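Local coordinates for protein phosphoribosylformylglycinamidine synthase 2 (Thermus thermophilus, PDB 3VIU) that belongs to the AIR synthase related (PurM-like) family, carries two pairs of N- and C-terminal domains in a single chain, and binds ADP and magnesium, at residues Gly442-Val447 / Ser474-Lys479; Glu468-Val473 / Glu513-Pro518; Ala506-Ala511 / Ala539-Val544. All coordinates share one frame; numbering follows the deposited sequence.

Interaction 1. Residues Gly442-Val447 / Ser474-Lys479; sequences GVAAKV and SVVGAK
Val476 and Ala478 are brought up to Ala444 by a turn whose shortest sound polar bond runs from Gly477 N to Ser474 O at 2.9 Å. A second, probable bond goes from Ala478 N back to Val473 O, and Gly477 has a positive phi of 100°. This pairing is a Schellman motif, and it ends helix 458-475. The side chain of Ser474 is held as well: OG is hydrogen-bonded to Cys470 O and to Arg607 NH1.

The contact itself is purely apolar, with no hydrogen bond across it. Ala444 CB meets Ala478 CB at 3.8 Å, methyl to methyl, and Val476 CG2 at 3.9 Å. The methyl of the strand points between these two carbons rather than straight at either. For Val476 the choice of branch follows from chi1 of -64°: CG1 is anti to the carbonyl carbon and ends 6.0 Å from Ala444 CB, while CG2, set between N and C, does the touching.

In the fold, this is the far end of a beta-alpha-beta crossover in the N-terminal domain of the second AIR synthase related pair. Strand 441-448 leads through helix 458-475 into strand 479-488, parallel to it, with strand 538-548 lying between the two. Ala444 faces the helix and also touches Val473, whereas Val443 and Ala445 point the other way, onto Leu178 of strand 172-182 in the sheet of the first pair. The side chain of Val476 also touches Ala431, the neighbour in sequence of the magnesium ligand Asp430, and is about 9 Å from the ion.

Interaction 2. Residues Glu468-Val473 / Glu513-Pro518; sequences EACRNV and EALGVP. With MG (magnesium ion), chain D.
Leu515 and Val517 close around Cys470 where helix 495-515 ends, in the beta-alpha-beta unit that carries the chain from strand 479-488 to the parallel strand 519-525. At the helix end Gly516 N makes a weak bond, 3.5 Å, to Glu513 O. Leu515, which also touches Lys600 of helix 596-611, sends CD1 toward helix 458-475. There CD1 lies alongside the CB-SG bond of Cys470, 4.0 Å from Cys470 SG and 4.1 Å from Cys470 CB. At Gly516 phi turns positive, 64°, and the chain leaves the helix. Val517 follows with CG1 anti to its backbone N (chi1 -180°), a setting that leaves CG2 to meet Cys470 SG, also at 4.0 Å. This CG2 sits further forward than the leucine methyl, beyond the sulfur. Pro518 then joins the sheet through a backbone bond with Tyr483.

Next to Cys470 on its helix, Arg471 forms salt bridges with Glu599 and with the magnesium ligand Asp620, and so acts as a second-shell residue. The other flank of the helix, with Glu468 and Asn472, serves the metal. The amide of Asn472 is fixed in rotation from both ends: ND2 bonds Asp448 OD1, while OD1 binds magnesium at 2.6 Å. One turn earlier, Glu468 OE1 accepts a hydrogen bond, 2.8 Å long, from a water that is itself bound to the magnesium.

Interaction 3. Residues Ala506-Ala511 / Ala539-Val544; sequences AGLKEA and AMVGVV
Leu508, Ala539 and Val541 bring no flat group to their contact, so there is no ring face or edge to orient; methyl groups make the contact. Leu508 CD1 lies 4.1 Å from Val541 CG2 and 4.4 Å from Ala539 CB. This places the methyl over the gap between two successive inward-facing strand residues. In the model both branches of the leucine approach the alanine, since Leu508 CD2 also stands 4.4 Å from Ala539 CB. The leucine torsions, chi1 -96° and chi2 24°, lie away from the usual staggered values, however, and the placing of its two branches is correspondingly less certain. Leu508 and Val541 pass alongside one another, pointing in opposite directions.

Other apolar neighbours come from helix 458-475, with Ala462 touching Leu508 and Ala465 touching Val541. Leu508 also rests on Asp485, and Ala539 on Leu487, both residues of the ADP pocket; the ADP is about 6 Å from the leucine side chain. This is helix-on-sheet packing of an alpha/beta layer, helix 495-515 covering strand 538-548 in the PurM-like N-terminal domain.

How the interactions relate
All three contacts lie in one AIR synthase related N-terminal domain, where helices 458-475 and 495-515 pack on a mixed sheet. Interactions 2 and 3 have centres 8 Å apart and share helix 495-515. Interactions 1 and 2 are 10 Å apart and share helix 458-475; interaction 2 alternates along the chain with both interaction 1 and interaction 3. Interactions 1 and 3 come in series, 16 Å apart, on the neighbouring antiparallel strands 441-448 and 538-548, joined by a probable bond from Val543 N to Lys446 O. Ala469 and Cys470 touch Val543, linking interactions 2 and 3. This helix-on-sheet layer holds the magnesium ligand Asn472 in interaction 2, and in interaction 3 Leu508 comes within about 6 Å of ADP.

Interaction 1. Residues Gly442-Val447 / Ser474-Lys479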
ATOM      1  N   GLY A 442      15.567  -6.796 -11.192  1.00 17.32           N
ATOM      2  CA  GLY A 442      14.521  -5.804 -11.300  1.00 16.11           C
ATOM      3  C   GLY A 442      13.477  -6.115 -10.247  1.00 16.55           C
ATOM      4  O   GLY A 442      13.126  -7.280 -10.039  1.00 16.41           O
ATOM      5  N   VAL A 443      12.995  -5.080  -9.566  1.00 16.96           N
ATOM      6  CA  VAL A 443      11.981  -5.235  -8.528  1.00 13.81           C
ATOM      7  C   VAL A 443      10.672  -4.638  -9.026  1.00 13.62           C
ATOM      8  O   VAL A 443      10.637  -3.473  -9.413  1.00 12.73           O
ATOM      9  CB  VAL A 443      12.399  -4.503  -7.250  1.00 14.57           C
ATOM     10  CG1 VAL A 443      11.374  -4.734  -6.161  1.00 12.38           C
ATOM     11  CG2 VAL A 443      13.784  -4.970  -6.819  1.00 13.17           C
ATOM     12  N   ALA A 444       9.606  -5.438  -9.026  1.00 11.48           N
ATOM     13  CA  ALA A 444       8.300  -4.976  -9.481  1.00  9.63           C
ATOM     14  C   ALA A 444       7.358  -4.757  -8.298  1.00 11.09           C
ATOM     15  O   ALA A 444       7.397  -5.497  -7.316  1.00 11.51           O
ATOM     16  CB  ALA A 444       7.699  -5.980 -10.451  1.00  9.20           C
ATOM     17  N   ALA A 445       6.504  -3.743  -8.406  1.00 11.59           N
ATOM     18  CA  ALA A 445       5.571  -3.411  -7.340  1.00 10.73           C
ATOM     19  C   ALA A 445       4.258  -2.829  -7.846  1.00 11.37           C
ATOM     20  O   ALA A 445       4.215  -2.112  -8.846  1.00 10.14           O
ATOM     21  CB  ALA A 445       6.224  -2.426  -6.377  1.00 11.75           C
ATOM     22  N   LYS A 446       3.185  -3.131  -7.129  1.00 12.07           N
ATOM     23  CA  LYS A 446       1.877  -2.626  -7.485  1.00 13.05           C
ATOM     24  C   LYS A 446       0.958  -2.698  -6.267  1.00 14.13           C
ATOM     25  O   LYS A 446       1.139  -3.541  -5.391  1.00 15.27           O
ATOM     26  CB  LYS A 446       1.302  -3.457  -8.634  1.00 15.92           C
ATOM     27  CG  LYS A 446       0.494  -2.661  -9.660  1.00 17.66           C
ATOM     28  CD  LYS A 446      -0.833  -2.218  -9.116  1.00 21.86           C
ATOM     29  CE  LYS A 446      -1.612  -1.442 -10.162  1.00 23.25           C
ATOM     30  NZ  LYS A 446      -0.879  -0.216 -10.566  1.00 30.04           N
ATOM     31  N   VAL A 447      -0.011  -1.796  -6.204  1.00 14.48           N
ATOM     32  CA  VAL A 447      -0.976  -1.781  -5.113  1.00 14.86           C
ATOM     33  C   VAL A 447      -2.356  -1.726  -5.761  1.00 14.62           C
ATOM     34  O   VAL A 447      -2.567  -0.943  -6.683  1.00 16.22           O
ATOM     35  CB  VAL A 447      -0.765  -0.558  -4.193  1.00 13.95           C
ATOM     36  CG1 VAL A 447      -0.720   0.716  -5.011  1.00 17.79           C
ATOM     37  CG2 VAL A 447      -1.880  -0.477  -3.179  1.00 15.82           C
ATOM     38  N   SER A 474       3.113 -10.218 -12.172  1.00  8.84           N
ATOM     39  CA  SER A 474       3.366 -11.362 -13.042  1.00  9.75           C
ATOM     40  C   SER A 474       3.377 -10.932 -14.495  1.00  9.99           C
ATOM     41  O   SER A 474       4.134 -11.457 -15.305  1.00 10.97           O
ATOM     42  CB  SER A 474       2.277 -12.424 -12.861  1.00  6.50           C
ATOM     43  OG  SER A 474       2.284 -12.916 -11.541  1.00  5.55           O
ATOM     44  N   VAL A 475       2.512  -9.975 -14.809  1.00 12.39           N
ATOM     45  CA  VAL A 475       2.367  -9.450 -16.157  1.00 12.42           C
ATOM     46  C   VAL A 475       3.608  -8.733 -16.695  1.00 12.18           C
ATOM     47  O   VAL A 475       3.799  -8.667 -17.912  1.00 12.45           O
ATOM     48  CB  VAL A 475       1.129  -8.528 -16.222  1.00 13.53           C
ATOM     49  CG1 VAL A 475       1.197  -7.618 -17.424  1.00 15.09           C
ATOM     50  CG2 VAL A 475      -0.120  -9.384 -16.285  1.00 15.01           C
ATOM     51  N   VAL A 476       4.447  -8.178 -15.821  1.00  9.84           N
ATOM     52  CA  VAL A 476       5.655  -7.532 -16.332  1.00 10.28           C
ATOM     53  C   VAL A 476       6.790  -8.544 -16.300  1.00 10.67           C
ATOM     54  O   VAL A 476       7.927  -8.237 -16.649  1.00 12.54           O
ATOM     55  CB  VAL A 476       6.049  -6.229 -15.548  1.00 10.84           C
ATOM     56  CG1 VAL A 476       4.957  -5.178 -15.725  1.00  5.90           C
ATOM     57  CG2 VAL A 476       6.303  -6.524 -14.070  1.00  6.43           C
ATOM     58  N   GLY A 477       6.464  -9.763 -15.878  1.00 11.44           N
ATOM     59  CA  GLY A 477       7.449 -10.832 -15.854  1.00 14.35           C
ATOM     60  C   GLY A 477       8.097 -11.172 -14.532  1.00 13.80           C
ATOM     61  O   GLY A 477       9.059 -11.929 -14.490  1.00 16.09           O
ATOM     62  N   ALA A 478       7.578 -10.639 -13.442  1.00 14.48           N
ATOM     63  CA  ALA A 478       8.177 -10.920 -12.146  1.00 14.96           C
ATOM     64  C   ALA A 478       7.336 -11.875 -11.293  1.00 15.44           C
ATOM     65  O   ALA A 478       6.118 -11.954 -11.449  1.00 14.97           O
ATOM     66  CB  ALA A 478       8.410  -9.610 -11.405  1.00 15.35           C
ATOM     67  N   LYS A 479       7.994 -12.600 -10.393  1.00 14.54           N
ATOM     68  CA  LYS A 479       7.292 -13.525  -9.517  1.00 16.21           C
ATOM     69  C   LYS A 479       6.966 -12.923  -8.152  1.00 14.83           C
ATOM     70  O   LYS A 479       7.861 -12.475  -7.427  1.00 16.16           O
ATOM     71  CB  LYS A 479       8.099 -14.806  -9.298  1.00 19.08           C
ATOM     72  CG  LYS A 479       7.405 -15.782  -8.347  1.00 22.49           C
ATOM     73  CD  LYS A 479       8.129 -17.109  -8.275  1.00 26.77           C
ATOM     74  CE  LYS A 479       7.455 -18.057  -7.294  1.00 29.78           C
ATOM     75  NZ  LYS A 479       8.201 -19.354  -7.189  1.00 31.37           N
TER

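Interaction 2. Residues Glu468-Val473 / Glu513-Pro518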
ATOM      1  N   GLU A 468      -5.257  -9.348  -8.266  1.00 15.65           N
ATOM      2  CA  GLU A 468      -4.890  -8.311  -9.224  1.00 15.39           C
ATOM      3  C   GLU A 468      -3.454  -7.828  -9.030  1.00 15.07           C
ATOM      4  O   GLU A 468      -2.682  -7.768  -9.985  1.00 15.42           O
ATOM      5  CB  GLU A 468      -5.847  -7.118  -9.125  1.00 16.66           C
ATOM      6  CG  GLU A 468      -5.642  -6.096 -10.250  1.00 23.17           C
ATOM      7  CD  GLU A 468      -6.669  -4.967 -10.246  1.00 26.99           C
ATOM      8  OE1 GLU A 468      -6.757  -4.233 -11.258  1.00 30.89           O
ATOM      9  OE2 GLU A 468      -7.385  -4.802  -9.234  1.00 29.49           O
ATOM     10  N   ALA A 469      -3.094  -7.483  -7.798  1.00 13.33           N
ATOM     11  CA  ALA A 469      -1.743  -7.012  -7.526  1.00 12.63           C
ATOM     12  C   ALA A 469      -0.712  -8.052  -7.984  1.00 12.97           C
ATOM     13  O   ALA A 469       0.282  -7.713  -8.630  1.00 14.31           O
ATOM     14  CB  ALA A 469      -1.580  -6.718  -6.039  1.00 10.02           C
ATOM     15  N   CYS A 470      -0.950  -9.318  -7.661  1.00 12.58           N
ATOM     16  CA  CYS A 470      -0.030 -10.369  -8.073  1.00 13.81           C
ATOM     17  C   CYS A 470      -0.026 -10.526  -9.594  1.00 15.33           C
ATOM     18  O   CYS A 470       1.018 -10.793 -10.188  1.00 16.23           O
ATOM     19  CB  CYS A 470      -0.411 -11.693  -7.423  1.00 11.59           C
ATOM     20  SG  CYS A 470      -0.099 -11.735  -5.665  1.00 12.62           S
ATOM     21  N   ARG A 471      -1.195 -10.354 -10.216  1.00 13.61           N
ATOM     22  CA  ARG A 471      -1.311 -10.478 -11.659  1.00 13.39           C
ATOM     23  C   ARG A 471      -0.506  -9.375 -12.339  1.00 13.68           C
ATOM     24  O   ARG A 471       0.198  -9.621 -13.319  1.00 11.54           O
ATOM     25  CB  ARG A 471      -2.782 -10.385 -12.096  1.00 14.40           C
ATOM     26  CG  ARG A 471      -3.024 -10.762 -13.564  1.00 14.17           C
ATOM     27  CD  ARG A 471      -4.457 -10.510 -13.980  1.00 15.32           C
ATOM     28  NE  ARG A 471      -5.397 -11.077 -13.017  1.00 16.50           N
ATOM     29  CZ  ARG A 471      -6.328 -10.376 -12.374  1.00 15.08           C
ATOM     30  NH1 ARG A 471      -7.128 -10.986 -11.518  1.00 14.60           N
ATOM     31  NH2 ARG A 471      -6.460  -9.068 -12.587  1.00 12.77           N
ATOM     32  N   ASN A 472      -0.606  -8.161 -11.805  1.00 14.49           N
ATOM     33  CA  ASN A 472       0.110  -7.028 -12.373  1.00 15.11           C
ATOM     34  C   ASN A 472       1.619  -7.191 -12.355  1.00 15.94           C
ATOM     35  O   ASN A 472       2.306  -6.760 -13.289  1.00 16.43           O
ATOM     36  CB  ASN A 472      -0.282  -5.743 -11.661  1.00 17.44           C
ATOM     37  CG  ASN A 472      -1.640  -5.246 -12.092  1.00 18.23           C
ATOM     38  OD1 ASN A 472      -1.921  -5.169 -13.288  1.00 17.22           O
ATOM     39  ND2 ASN A 472      -2.492  -4.905 -11.126  1.00 18.31           N
ATOM     40  N   VAL A 473       2.133  -7.813 -11.297  1.00 14.71           N
ATOM     41  CA  VAL A 473       3.564  -8.049 -11.176  1.00 11.56           C
ATOM     42  C   VAL A 473       3.950  -9.191 -12.113  1.00 10.92           C
ATOM     43  O   VAL A 473       4.976  -9.133 -12.780  1.00 12.82           O
ATOM     44  CB  VAL A 473       3.941  -8.403  -9.724  1.00 13.28           C
ATOM     45  CG1 VAL A 473       5.311  -9.060  -9.672  1.00 12.76           C
ATOM     46  CG2 VAL A 473       3.933  -7.144  -8.879  1.00 11.38           C
ATOM     47  N   GLU A 513      -3.406 -18.028   0.369  1.00 20.56           N
ATOM     48  CA  GLU A 513      -3.157 -19.460   0.407  1.00 20.63           C
ATOM     49  C   GLU A 513      -3.146 -20.063  -0.990  1.00 19.62           C
ATOM     50  O   GLU A 513      -2.270 -20.859  -1.332  1.00 18.44           O
ATOM     51  CB  GLU A 513      -4.216 -20.145   1.267  1.00 25.05           C
ATOM     52  CG  GLU A 513      -3.945 -21.615   1.523  1.00 35.26           C
ATOM     53  CD  GLU A 513      -4.975 -22.249   2.453  1.00 41.08           C
ATOM     54  OE1 GLU A 513      -4.872 -23.474   2.713  1.00 42.90           O
ATOM     55  OE2 GLU A 513      -5.881 -21.523   2.924  1.00 42.75           O
ATOM     56  N   ALA A 514      -4.107 -19.664  -1.811  1.00 17.22           N
ATOM     57  CA  ALA A 514      -4.190 -20.200  -3.160  1.00 17.27           C
ATOM     58  C   ALA A 514      -3.015 -19.816  -4.053  1.00 17.59           C
ATOM     59  O   ALA A 514      -2.495 -20.658  -4.784  1.00 17.26           O
ATOM     60  CB  ALA A 514      -5.489 -19.774  -3.801  1.00 18.12           C
ATOM     61  N   LEU A 515      -2.596 -18.552  -3.996  1.00 17.35           N
ATOM     62  CA  LEU A 515      -1.489 -18.076  -4.826  1.00 17.03           C
ATOM     63  C   LEU A 515      -0.109 -18.324  -4.222  1.00 17.18           C
ATOM     64  O   LEU A 515       0.909 -18.126  -4.884  1.00 19.65           O
ATOM     65  CB  LEU A 515      -1.640 -16.580  -5.103  1.00 16.03           C
ATOM     66  CG  LEU A 515      -2.891 -16.126  -5.845  1.00 16.60           C
ATOM     67  CD1 LEU A 515      -2.929 -14.604  -5.886  1.00 16.00           C
ATOM     68  CD2 LEU A 515      -2.896 -16.712  -7.250  1.00 16.74           C
ATOM     69  N   GLY A 516      -0.065 -18.759  -2.971  1.00 16.04           N
ATOM     70  CA  GLY A 516       1.219 -19.001  -2.344  1.00 13.76           C
ATOM     71  C   GLY A 516       2.026 -17.723  -2.217  1.00 13.78           C
ATOM     72  O   GLY A 516       3.197 -17.675  -2.590  1.00 13.53           O
ATOM     73  N   VAL A 517       1.384 -16.678  -1.707  1.00 12.52           N
ATOM     74  CA  VAL A 517       2.028 -15.386  -1.492  1.00 13.02           C
ATOM     75  C   VAL A 517       1.653 -14.962  -0.073  1.00 12.23           C
ATOM     76  O   VAL A 517       0.489 -14.698   0.207  1.00 11.65           O
ATOM     77  CB  VAL A 517       1.507 -14.321  -2.481  1.00 13.74           C
ATOM     78  CG1 VAL A 517       2.207 -12.999  -2.231  1.00 13.43           C
ATOM     79  CG2 VAL A 517       1.728 -14.784  -3.911  1.00 13.89           C
ATOM     80  N   PRO A 518       2.636 -14.895   0.836  1.00 11.41           N
ATOM     81  CA  PRO A 518       2.414 -14.512   2.239  1.00 12.97           C
ATOM     82  C   PRO A 518       2.494 -13.022   2.588  1.00 14.41           C
ATOM     83  O   PRO A 518       3.107 -12.243   1.857  1.00 15.87           O
ATOM     84  CB  PRO A 518       3.490 -15.304   2.965  1.00 10.24           C
ATOM     85  CG  PRO A 518       4.653 -15.171   2.006  1.00  9.07           C
ATOM     86  CD  PRO A 518       4.005 -15.411   0.645  1.00 10.35           C
TER
HETATM   87 MG    MG D 910      -3.422  -3.724 -14.817  1.00 10.72          MG
HETATM   88  O   HOH W   1      -5.194  -4.875 -13.521  1.00 13.59           O
HETATM   89  O   HOH W   2      -5.130  -3.628 -16.696  1.00 29.88           O

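Interaction 3. Residues Ala506-Ala511 / Ala539-Val544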
ATOM      1  N   ALA A 506     -10.630 -12.569   5.752  1.00 12.69           N
ATOM      2  CA  ALA A 506     -10.808 -13.923   5.239  1.00 14.22           C
ATOM      3  C   ALA A 506     -10.508 -13.925   3.739  1.00 14.99           C
ATOM      4  O   ALA A 506      -9.971 -14.894   3.205  1.00 16.69           O
ATOM      5  CB  ALA A 506     -12.237 -14.416   5.497  1.00 12.39           C
ATOM      6  N   GLY A 507     -10.853 -12.835   3.065  1.00 14.20           N
ATOM      7  CA  GLY A 507     -10.591 -12.742   1.643  1.00 14.70           C
ATOM      8  C   GLY A 507      -9.107 -12.847   1.328  1.00 14.83           C
ATOM      9  O   GLY A 507      -8.708 -13.604   0.446  1.00 15.27           O
ATOM     10  N   LEU A 508      -8.291 -12.078   2.044  1.00 14.64           N
ATOM     11  CA  LEU A 508      -6.842 -12.088   1.857  1.00 13.99           C
ATOM     12  C   LEU A 508      -6.256 -13.476   2.128  1.00 15.82           C
ATOM     13  O   LEU A 508      -5.454 -13.994   1.350  1.00 14.49           O
ATOM     14  CB  LEU A 508      -6.201 -11.061   2.789  1.00 12.82           C
ATOM     15  CG  LEU A 508      -5.877  -9.659   2.242  1.00 14.56           C
ATOM     16  CD1 LEU A 508      -6.750  -9.312   1.050  1.00 13.08           C
ATOM     17  CD2 LEU A 508      -6.041  -8.645   3.359  1.00 11.50           C
ATOM     18  N   LYS A 509      -6.670 -14.072   3.238  1.00 15.67           N
ATOM     19  CA  LYS A 509      -6.206 -15.392   3.623  1.00 16.85           C
ATOM     20  C   LYS A 509      -6.400 -16.369   2.471  1.00 18.09           C
ATOM     21  O   LYS A 509      -5.469 -17.063   2.049  1.00 17.39           O
ATOM     22  CB  LYS A 509      -6.995 -15.872   4.841  1.00 18.80           C
ATOM     23  CG  LYS A 509      -6.785 -17.332   5.203  1.00 22.05           C
ATOM     24  CD  LYS A 509      -7.855 -17.795   6.179  1.00 26.59           C
ATOM     25  CE  LYS A 509      -7.625 -19.236   6.630  1.00 30.82           C
ATOM     26  NZ  LYS A 509      -7.526 -20.215   5.503  1.00 32.09           N
ATOM     27  N   GLU A 510      -7.623 -16.400   1.958  1.00 18.80           N
ATOM     28  CA  GLU A 510      -7.976 -17.300   0.876  1.00 19.95           C
ATOM     29  C   GLU A 510      -7.172 -17.069  -0.398  1.00 18.62           C
ATOM     30  O   GLU A 510      -6.728 -18.026  -1.027  1.00 18.67           O
ATOM     31  CB  GLU A 510      -9.471 -17.192   0.599  1.00 22.58           C
ATOM     32  CG  GLU A 510      -9.994 -18.188  -0.407  1.00 32.02           C
ATOM     33  CD  GLU A 510     -11.506 -18.315  -0.341  1.00 37.58           C
ATOM     34  OE1 GLU A 510     -12.085 -18.968  -1.236  1.00 40.54           O
ATOM     35  OE2 GLU A 510     -12.112 -17.766   0.614  1.00 39.79           O
ATOM     36  N   ALA A 511      -6.976 -15.809  -0.777  1.00 17.01           N
ATOM     37  CA  ALA A 511      -6.207 -15.498  -1.978  1.00 17.14           C
ATOM     38  C   ALA A 511      -4.735 -15.808  -1.728  1.00 16.30           C
ATOM     39  O   ALA A 511      -4.035 -16.327  -2.595  1.00 15.31           O
ATOM     40  CB  ALA A 511      -6.375 -14.030  -2.349  1.00 16.34           C
ATOM     41  N   ALA A 539      -9.085  -2.950   1.228  1.00 15.89           N
ATOM     42  CA  ALA A 539      -7.838  -3.636   1.506  1.00 16.18           C
ATOM     43  C   ALA A 539      -6.899  -3.289   0.354  1.00 16.79           C
ATOM     44  O   ALA A 539      -6.986  -3.869  -0.731  1.00 16.23           O
ATOM     45  CB  ALA A 539      -8.060  -5.144   1.578  1.00 16.15           C
HETATM   46  N   MSE A 540      -6.020  -2.323   0.586  1.00 16.84           N
HETATM   47  CA  MSE A 540      -5.063  -1.921  -0.430  1.00 18.35           C
HETATM   48  C   MSE A 540      -3.878  -2.862  -0.347  1.00 16.45           C
HETATM   49  O   MSE A 540      -3.068  -2.792   0.570  1.00 18.41           O
HETATM   50  CB  MSE A 540      -4.658  -0.469  -0.208  1.00 23.68           C
HETATM   51  CG  MSE A 540      -5.825   0.471  -0.455  1.00 32.55           C
HETATM   52 SE   MSE A 540      -5.660   2.197   0.403  1.00 52.02          SE
HETATM   53  CE  MSE A 540      -6.774   3.231  -0.814  1.00 44.85           C
ATOM     54  N   VAL A 541      -3.814  -3.765  -1.315  1.00 14.24           N
ATOM     55  CA  VAL A 541      -2.779  -4.779  -1.385  1.00 11.80           C
ATOM     56  C   VAL A 541      -1.580  -4.376  -2.222  1.00 11.26           C
ATOM     57  O   VAL A 541      -1.708  -4.070  -3.404  1.00 10.37           O
ATOM     58  CB  VAL A 541      -3.357  -6.085  -1.963  1.00 12.46           C
ATOM     59  CG1 VAL A 541      -2.275  -7.159  -2.040  1.00 11.02           C
ATOM     60  CG2 VAL A 541      -4.528  -6.550  -1.098  1.00 14.20           C
ATOM     61  N   GLY A 542      -0.412  -4.386  -1.586  1.00 11.66           N
ATOM     62  CA  GLY A 542       0.819  -4.051  -2.265  1.00 11.19           C
ATOM     63  C   GLY A 542       1.613  -5.332  -2.420  1.00 13.09           C
ATOM     64  O   GLY A 542       1.787  -6.081  -1.455  1.00 11.94           O
ATOM     65  N   VAL A 543       2.077  -5.595  -3.636  1.00 12.49           N
ATOM     66  CA  VAL A 543       2.844  -6.795  -3.908  1.00 14.40           C
ATOM     67  C   VAL A 543       4.199  -6.475  -4.512  1.00 14.65           C
ATOM     68  O   VAL A 543       4.316  -5.631  -5.398  1.00 15.53           O
ATOM     69  CB  VAL A 543       2.099  -7.737  -4.889  1.00 15.53           C
ATOM     70  CG1 VAL A 543       3.040  -8.853  -5.356  1.00 13.91           C
ATOM     71  CG2 VAL A 543       0.871  -8.327  -4.215  1.00 13.00           C
ATOM     72  N   VAL A 544       5.224  -7.162  -4.026  1.00 13.92           N
ATOM     73  CA  VAL A 544       6.567  -6.972  -4.535  1.00 12.49           C
ATOM     74  C   VAL A 544       7.030  -8.283  -5.151  1.00 12.90           C
ATOM     75  O   VAL A 544       6.738  -9.359  -4.636  1.00 14.08           O
ATOM     76  CB  VAL A 544       7.560  -6.562  -3.413  1.00 10.16           C
ATOM     77  CG1 VAL A 544       8.986  -6.580  -3.950  1.00  8.92           C
ATOM     78  CG2 VAL A 544       7.225  -5.169  -2.904  1.00 10.19           C
TER